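Local coordinates for putative ATP-grasp superfamily protein (Archaeoglobus fulgidus, PDB 3DF7) that is of unknown specific function but, as a putative member of the ATP-grasp superfamily, probably binds ATP and a metal ion, at residues A[110-113]-A[114-117]; A[204-207]-A[208-212]; A[213-216]-A[217-220]. All coordinates share one frame; numbering follows the deposited sequence.

Along the chain the order is contact 1, then contact 2, then contact 3, and all three belong to the ATP-grasp part of the protein. Contact 1 is the N-cap and nearly the whole of helix 111-118. Contacts 2 and 3 follow each other without a break as the N-terminal part, with its cap, and the C-terminal part of helix 206-220, their centres about 12 Å apart. Centre to centre, contact 1 is about 16 Å from contact 3 and 26 Å from contact 2; its nearest atoms come within about 6 Å of contact 3, so these two approach but do not touch. Both helices touch strand 240-246, Leu114 on Ile245 and Val212 on Pro240, and so share the large antiparallel sheet.

Contact 1. Residues A[110-113]-A[114-117]; sequences DKWE and LYKK
Trp112 and Tyr115 lie side by side on the first turns of helix 111-118, both pointing the same way, and their rings make the tight part of this contact. Tyr115 CD2 comes to 3.4 Å from Trp112 CZ3, with the ring planes inclined at 35°. In each residue CG is anti to the backbone N, which sends the two rings off the helix in company. Lys116 then crosses the indole: its CG sits over one face, toward the rim, and its CD passes 3.7 Å from Trp112 NE1.

The polar fringe is looser. A bend at chi3 (-62°) brings Lys116 NZ round to Glu113 OE2, a salt bridge whose hydrogen bond is weak at 3.3 Å. Waters do much of the joining here: one accepts from both Trp112 NE1 (2.8 Å) and Lys116 NZ (2.7 Å), while another donates to Glu113 OE1.

At the helix start, Asp110 is the N-cap. Its OD1 takes Trp112 N at 2.9 Å and, weakly, Glu113 N, while OD2 forms a salt bridge with Arg141. Leu114 touches Ile245 of strand 240-246 in the large sheet; on another side of the helix Trp112 packs on Thr127 of strand 127-128 and Ile160 of strand 159-163, both in the three-stranded sheet.

Contact 2. Residues A[204-207]-A[208-212]; sequences ISDE and VKREV
Asp206 OD2 lies 2.7 Å from Arg210 NE, in a salt bridge between residues four apart, one turn along the helix. The carboxylate stands at 90° to the guanidinium and does not meet it in the flat side-on manner: OD2 is well out of the guanidinium plane and OD1 is over one face, so the pairing probably rests on charge more than on an in-plane bond. The arginine chain runs extended from CG to NE, and its CG passes 3.2 Å from Asp206 O on the way.

The next pair on this surface brings two carboxylates together. Glu207 OE2 and Glu211 OE2 are only 2.6 Å apart, the groups turned 54° against each other, a spacing that suggests one acid is probably protonated and shares its hydrogen. Glu207 folds back to get there, bent at chi2 (50°), while Glu211 OE1 is held by Tyr236 OH. With Glu211 cut back to alanine, Glu207 OE2 is likely to lose its close neighbour and turn more freely, and Tyr236 OH to lose this partner.

Toward the sheet the contact turns apolar. Ile204 CD1 lies 3.6 Å from Lys209 CA, the two side chains crossing at about a right angle, and 4.2 Å from Val208 CG1. Ile204 also reaches Leu170 and Val185, while Val208 touches Tyr236.

Ser205 sets the start of the helix: its OG accepts from Val208 N at 3.2 Å, and its carbonyl takes Lys209 N. This is a serine N-cap, opening helix 206-220 where it begins its run across the antiparallel sheet of the ATP-grasp domain.

Contact 3. Residues A[213-216]-A[217-220]; sequences VEEA and VRAV
Arg218 holds Glu215 side-on with two nitrogens, one to each carboxylate oxygen: NE to OE1 at 2.8 Å and NH2 to OE2 at 3.0 Å. Both bonds are nearly straight and use the syn sides of the carboxylate. The acceptors lie almost in the guanidinium plane, but the carboxylate is itself tilted, the two planes standing 30° apart.

Glu214 supplies a second acid. Its OE2 meets Arg218 NH2 at 2.8 Å, also at the guanidinium edge, yet its carboxylate is turned nearly upright, 83° from that plane. NH2 is thus shared between two glutamates, and the positive charge probably eases the cost of having the acids so close.

The side-chain shapes bring this about. Glu214 stays extended, whereas Glu215 curls at chi2. Arg218 bends at chi3 (-50°), folding its guanidinium back along the helix over Glu214 O, which lies 4.0 Å from the plane.

The motif is a helical salt-bridge network, with the arginine three residues after one acid and four after the other. It occupies the side of helix 206-220 turned from the large antiparallel sheet; the same turns put small apolar residues on the sheet side. Ala216 touches Val172 and Leu174 of strand 168-176 as well as Val232 and Ile234 of strand 228-236. Val213 and Val217, whose CG1 and CG2 respectively approach to 4.2 Å, lie along strand 180-191, meeting Cys182 and Val180.

Backbone i to i+4 hydrogen bonds hold these side chains in place: Val217 N bonds to Val213 O, Arg218 N to Glu214 O and Ala219 N to Glu215 O. Val220 N closes on Ala216 O, and the Val220 side chain reaches Val230 and Leu226.

Contact 1. Residues A[110-113]-A[114-117]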
loop_
_atom_site.group_PDB
_atom_site.type_symbol
_atom_site.label_atom_id
_atom_site.label_comp_id
_atom_site.label_asym_id
_atom_site.label_seq_id
_atom_site.Cartn_x
_atom_site.Cartn_y
_atom_site.Cartn_z
ATOM N N ASP A 110 -5.666 -10.279 -7.310
ATOM C CA ASP A 110 -5.677 -10.796 -8.671
ATOM C C ASP A 110 -6.246 -9.702 -9.567
ATOM O O ASP A 110 -7.447 -9.447 -9.549
ATOM C CB ASP A 110 -6.561 -12.043 -8.760
ATOM C CG ASP A 110 -6.469 -12.723 -10.113
ATOM O OD1 ASP A 110 -6.342 -12.009 -11.129
ATOM O OD2 ASP A 110 -6.534 -13.968 -10.161
ATOM N N LYS A 111 -5.385 -9.067 -10.352
ATOM C CA LYS A 111 -5.815 -7.980 -11.226
ATOM C C LYS A 111 -6.927 -8.374 -12.197
ATOM O O LYS A 111 -7.752 -7.541 -12.570
ATOM C CB LYS A 111 -4.620 -7.423 -12.000
ATOM C CG LYS A 111 -3.529 -6.845 -11.106
ATOM C CD LYS A 111 -2.466 -6.107 -11.913
ATOM C CE LYS A 111 -1.301 -5.686 -11.030
ATOM N NZ LYS A 111 -0.550 -6.852 -10.494
ATOM N N TRP A 112 -6.954 -9.636 -12.614
ATOM C CA TRP A 112 -8.004 -10.063 -13.532
ATOM C C TRP A 112 -9.336 -10.107 -12.798
ATOM O O TRP A 112 -10.364 -9.685 -13.326
ATOM C CB TRP A 112 -7.707 -11.442 -14.122
ATOM C CG TRP A 112 -8.786 -11.884 -15.075
ATOM C CD1 TRP A 112 -9.601 -12.971 -14.943
ATOM C CD2 TRP A 112 -9.197 -11.217 -16.277
ATOM N NE1 TRP A 112 -10.498 -13.022 -15.986
ATOM C CE2 TRP A 112 -10.273 -11.958 -16.818
ATOM C CE3 TRP A 112 -8.763 -10.067 -16.948
ATOM C CZ2 TRP A 112 -10.920 -11.585 -18.003
ATOM C CZ3 TRP A 112 -9.406 -9.696 -18.126
ATOM C CH2 TRP A 112 -10.475 -10.454 -18.639
ATOM N N GLU A 113 -9.318 -10.627 -11.576
ATOM C CA GLU A 113 -10.534 -10.696 -10.780
ATOM C C GLU A 113 -10.967 -9.275 -10.411
ATOM O O GLU A 113 -12.154 -8.960 -10.417
ATOM C CB GLU A 113 -10.294 -11.526 -9.514
ATOM C CG GLU A 113 -10.232 -13.033 -9.763
ATOM C CD GLU A 113 -11.531 -13.580 -10.339
ATOM O OE1 GLU A 113 -12.601 -13.293 -9.768
ATOM O OE2 GLU A 113 -11.486 -14.296 -11.363
ATOM N N LEU A 114 -10.004 -8.414 -10.107
ATOM C CA LEU A 114 -10.336 -7.038 -9.749
ATOM C C LEU A 114 -10.969 -6.330 -10.941
ATOM O O LEU A 114 -11.921 -5.571 -10.784
ATOM C CB LEU A 114 -9.090 -6.274 -9.289
ATOM C CG LEU A 114 -9.336 -4.818 -8.872
ATOM C CD1 LEU A 114 -10.404 -4.761 -7.781
ATOM C CD2 LEU A 114 -8.040 -4.200 -8.384
ATOM N N TYR A 115 -10.438 -6.579 -12.133
ATOM C CA TYR A 115 -10.983 -5.968 -13.342
ATOM C C TYR A 115 -12.468 -6.321 -13.499
ATOM O O TYR A 115 -13.310 -5.444 -13.710
ATOM C CB TYR A 115 -10.204 -6.451 -14.568
ATOM C CG TYR A 115 -10.915 -6.200 -15.882
ATOM C CD1 TYR A 115 -11.159 -4.903 -16.333
ATOM C CD2 TYR A 115 -11.352 -7.267 -16.669
ATOM C CE1 TYR A 115 -11.824 -4.674 -17.543
ATOM C CE2 TYR A 115 -12.017 -7.048 -17.871
ATOM C CZ TYR A 115 -12.249 -5.754 -18.302
ATOM O OH TYR A 115 -12.910 -5.546 -19.492
ATOM N N LYS A 116 -12.792 -7.604 -13.392
ATOM C CA LYS A 116 -14.183 -8.032 -13.535
ATOM C C LYS A 116 -15.063 -7.468 -12.426
ATOM O O LYS A 116 -16.247 -7.203 -12.633
ATOM C CB LYS A 116 -14.278 -9.562 -13.546
ATOM C CG LYS A 116 -13.484 -10.212 -14.667
ATOM C CD LYS A 116 -13.804 -11.700 -14.815
ATOM C CE LYS A 116 -13.454 -12.486 -13.568
ATOM N NZ LYS A 116 -13.752 -13.938 -13.737
ATOM N N LYS A 117 -14.481 -7.276 -11.248
ATOM C CA LYS A 117 -15.231 -6.748 -10.115
ATOM C C LYS A 117 -15.571 -5.269 -10.300
ATOM O O LYS A 117 -16.677 -4.836 -9.988
ATOM C CB LYS A 117 -14.426 -6.923 -8.823
ATOM C CG LYS A 117 -15.221 -6.670 -7.549
ATOM C CD LYS A 117 -16.132 -7.849 -7.237
ATOM C CE LYS A 117 -16.985 -7.592 -6.007
ATOM N NZ LYS A 117 -17.986 -6.514 -6.241
HETATM O O HOH W 1 -12.744 -14.750 -16.120
HETATM O O HOH W 2 -14.407 -15.161 -10.608
#

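Contact 2. Residues A[204-207]-A[208-212]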
loop_
_atom_site.group_PDB
_atom_site.type_symbol
_atom_site.label_atom_id
_atom_site.label_comp_id
_atom_site.label_asym_id
_atom_site.label_seq_id
_atom_site.Cartn_x
_atom_site.Cartn_y
_atom_site.Cartn_z
ATOM N N ILE A 204 -1.720 18.726 -7.738
ATOM C CA ILE A 204 -2.822 18.731 -8.694
ATOM C C ILE A 204 -3.850 19.791 -8.317
ATOM O O ILE A 204 -3.881 20.261 -7.180
ATOM C CB ILE A 204 -3.533 17.357 -8.731
ATOM C CG1 ILE A 204 -3.981 16.975 -7.317
ATOM C CG2 ILE A 204 -2.599 16.297 -9.325
ATOM C CD1 ILE A 204 -4.774 15.682 -7.229
ATOM N N SER A 205 -4.695 20.159 -9.274
ATOM C CA SER A 205 -5.731 21.153 -9.025
ATOM C C SER A 205 -6.776 20.545 -8.097
ATOM O O SER A 205 -6.870 19.324 -7.963
ATOM C CB SER A 205 -6.404 21.572 -10.336
ATOM O OG SER A 205 -7.189 20.514 -10.860
ATOM N N ASP A 206 -7.563 21.400 -7.458
ATOM C CA ASP A 206 -8.593 20.927 -6.547
ATOM C C ASP A 206 -9.665 20.122 -7.276
ATOM O O ASP A 206 -10.193 19.152 -6.732
ATOM C CB ASP A 206 -9.245 22.107 -5.829
ATOM C CG ASP A 206 -10.113 21.669 -4.673
ATOM O OD1 ASP A 206 -9.575 21.036 -3.742
ATOM O OD2 ASP A 206 -11.328 21.950 -4.694
ATOM N N GLU A 207 -9.987 20.516 -8.505
ATOM C CA GLU A 207 -11.011 19.800 -9.261
ATOM C C GLU A 207 -10.545 18.381 -9.569
ATOM O O GLU A 207 -11.298 17.425 -9.385
ATOM C CB GLU A 207 -11.350 20.543 -10.558
ATOM C CG GLU A 207 -12.361 19.829 -11.458
ATOM C CD GLU A 207 -13.620 19.382 -10.725
ATOM O OE1 GLU A 207 -14.121 20.136 -9.863
ATOM O OE2 GLU A 207 -14.120 18.275 -11.026
ATOM N N VAL A 208 -9.300 18.243 -10.019
ATOM C CA VAL A 208 -8.749 16.925 -10.327
ATOM C C VAL A 208 -8.736 16.067 -9.066
ATOM O O VAL A 208 -9.046 14.875 -9.104
ATOM C CB VAL A 208 -7.310 17.040 -10.909
ATOM C CG1 VAL A 208 -6.644 15.664 -10.985
ATOM C CG2 VAL A 208 -7.375 17.648 -12.308
ATOM N N LYS A 209 -8.373 16.680 -7.946
ATOM C CA LYS A 209 -8.335 15.983 -6.670
ATOM C C LYS A 209 -9.729 15.445 -6.347
ATOM O O LYS A 209 -9.895 14.264 -6.045
ATOM C CB LYS A 209 -7.879 16.945 -5.570
ATOM C CG LYS A 209 -7.779 16.339 -4.170
ATOM C CD LYS A 209 -7.519 17.433 -3.131
ATOM C CE LYS A 209 -7.258 16.865 -1.739
ATOM N NZ LYS A 209 -8.377 16.047 -1.213
ATOM N N ARG A 210 -10.733 16.315 -6.419
ATOM C CA ARG A 210 -12.108 15.911 -6.125
ATOM C C ARG A 210 -12.558 14.729 -6.980
ATOM O O ARG A 210 -13.134 13.771 -6.467
ATOM C CB ARG A 210 -13.079 17.078 -6.336
ATOM C CG ARG A 210 -12.905 18.238 -5.362
ATOM C CD ARG A 210 -13.870 19.372 -5.693
ATOM N NE ARG A 210 -13.645 20.559 -4.871
ATOM C CZ ARG A 210 -13.887 20.627 -3.565
ATOM N NH1 ARG A 210 -14.366 19.571 -2.920
ATOM N NH2 ARG A 210 -13.649 21.753 -2.902
ATOM N N GLU A 211 -12.303 14.804 -8.285
ATOM C CA GLU A 211 -12.690 13.732 -9.200
ATOM C C GLU A 211 -11.983 12.416 -8.881
ATOM O O GLU A 211 -12.603 11.356 -8.852
ATOM C CB GLU A 211 -12.383 14.134 -10.645
ATOM C CG GLU A 211 -13.394 15.098 -11.238
ATOM C CD GLU A 211 -13.014 15.561 -12.631
ATOM O OE1 GLU A 211 -12.428 14.758 -13.387
ATOM O OE2 GLU A 211 -13.317 16.723 -12.973
ATOM N N VAL A 212 -10.678 12.495 -8.644
ATOM C CA VAL A 212 -9.889 11.310 -8.336
ATOM C C VAL A 212 -10.337 10.666 -7.020
ATOM O O VAL A 212 -10.389 9.442 -6.905
ATOM C CB VAL A 212 -8.384 11.674 -8.306
ATOM C CG1 VAL A 212 -7.572 10.557 -7.680
ATOM C CG2 VAL A 212 -7.906 11.930 -9.734
#

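Contact 3. Residues A[213-216]-A[217-220]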
loop_
_atom_site.group_PDB
_atom_site.type_symbol
_atom_site.label_atom_id
_atom_site.label_comp_id
_atom_site.label_asym_id
_atom_site.label_seq_id
_atom_site.Cartn_x
_atom_site.Cartn_y
_atom_site.Cartn_z
ATOM N N VAL A 213 -10.671 11.489 -6.033
ATOM C CA VAL A 213 -11.141 10.969 -4.756
ATOM C C VAL A 213 -12.513 10.334 -4.964
ATOM O O VAL A 213 -12.779 9.241 -4.473
ATOM C CB VAL A 213 -11.262 12.090 -3.695
ATOM C CG1 VAL A 213 -11.973 11.563 -2.446
ATOM C CG2 VAL A 213 -9.876 12.596 -3.327
ATOM N N GLU A 214 -13.374 11.013 -5.717
ATOM C CA GLU A 214 -14.719 10.496 -5.969
ATOM C C GLU A 214 -14.678 9.115 -6.612
ATOM O O GLU A 214 -15.429 8.218 -6.227
ATOM C CB GLU A 214 -15.506 11.451 -6.871
ATOM C CG GLU A 214 -16.986 11.085 -7.003
ATOM C CD GLU A 214 -17.758 12.043 -7.894
ATOM O OE1 GLU A 214 -17.654 13.265 -7.677
ATOM O OE2 GLU A 214 -18.477 11.574 -8.803
ATOM N N GLU A 215 -13.798 8.941 -7.593
ATOM C CA GLU A 215 -13.693 7.653 -8.266
ATOM C C GLU A 215 -12.992 6.598 -7.417
ATOM O O GLU A 215 -13.283 5.411 -7.543
ATOM C CB GLU A 215 -12.989 7.813 -9.616
ATOM C CG GLU A 215 -13.763 8.693 -10.597
ATOM C CD GLU A 215 -15.254 8.399 -10.591
ATOM O OE1 GLU A 215 -15.631 7.223 -10.777
ATOM O OE2 GLU A 215 -16.051 9.343 -10.395
ATOM N N ALA A 216 -12.067 7.019 -6.558
ATOM C CA ALA A 216 -11.370 6.074 -5.688
ATOM C C ALA A 216 -12.385 5.497 -4.705
ATOM O O ALA A 216 -12.401 4.296 -4.439
ATOM C CB ALA A 216 -10.250 6.772 -4.924
ATOM N N VAL A 217 -13.229 6.368 -4.167
ATOM C CA VAL A 217 -14.256 5.949 -3.226
ATOM C C VAL A 217 -15.219 4.999 -3.927
ATOM O O VAL A 217 -15.579 3.960 -3.382
ATOM C CB VAL A 217 -15.050 7.157 -2.678
ATOM C CG1 VAL A 217 -16.251 6.677 -1.871
ATOM C CG2 VAL A 217 -14.143 8.020 -1.802
ATOM N N ARG A 218 -15.619 5.361 -5.143
ATOM C CA ARG A 218 -16.545 4.540 -5.914
ATOM C C ARG A 218 -15.973 3.133 -6.102
ATOM O O ARG A 218 -16.704 2.144 -6.053
ATOM C CB ARG A 218 -16.811 5.181 -7.281
ATOM C CG ARG A 218 -18.075 4.655 -7.970
ATOM C CD ARG A 218 -18.222 5.210 -9.388
ATOM N NE ARG A 218 -18.064 6.664 -9.427
ATOM C CZ ARG A 218 -18.897 7.537 -8.869
ATOM N NH1 ARG A 218 -19.977 7.125 -8.215
ATOM N NH2 ARG A 218 -18.640 8.831 -8.961
ATOM N N ALA A 219 -14.662 3.054 -6.308
ATOM C CA ALA A 219 -13.981 1.778 -6.502
ATOM C C ALA A 219 -14.013 0.887 -5.265
ATOM O O ALA A 219 -14.366 -0.291 -5.352
ATOM C CB ALA A 219 -12.527 2.020 -6.924
ATOM N N VAL A 220 -13.639 1.439 -4.114
ATOM C CA VAL A 220 -13.614 0.641 -2.893
ATOM C C VAL A 220 -14.997 0.211 -2.426
ATOM O O VAL A 220 -15.146 -0.833 -1.804
ATOM C CB VAL A 220 -12.882 1.371 -1.733
ATOM C CG1 VAL A 220 -11.414 1.603 -2.112
ATOM C CG2 VAL A 220 -13.564 2.682 -1.415
#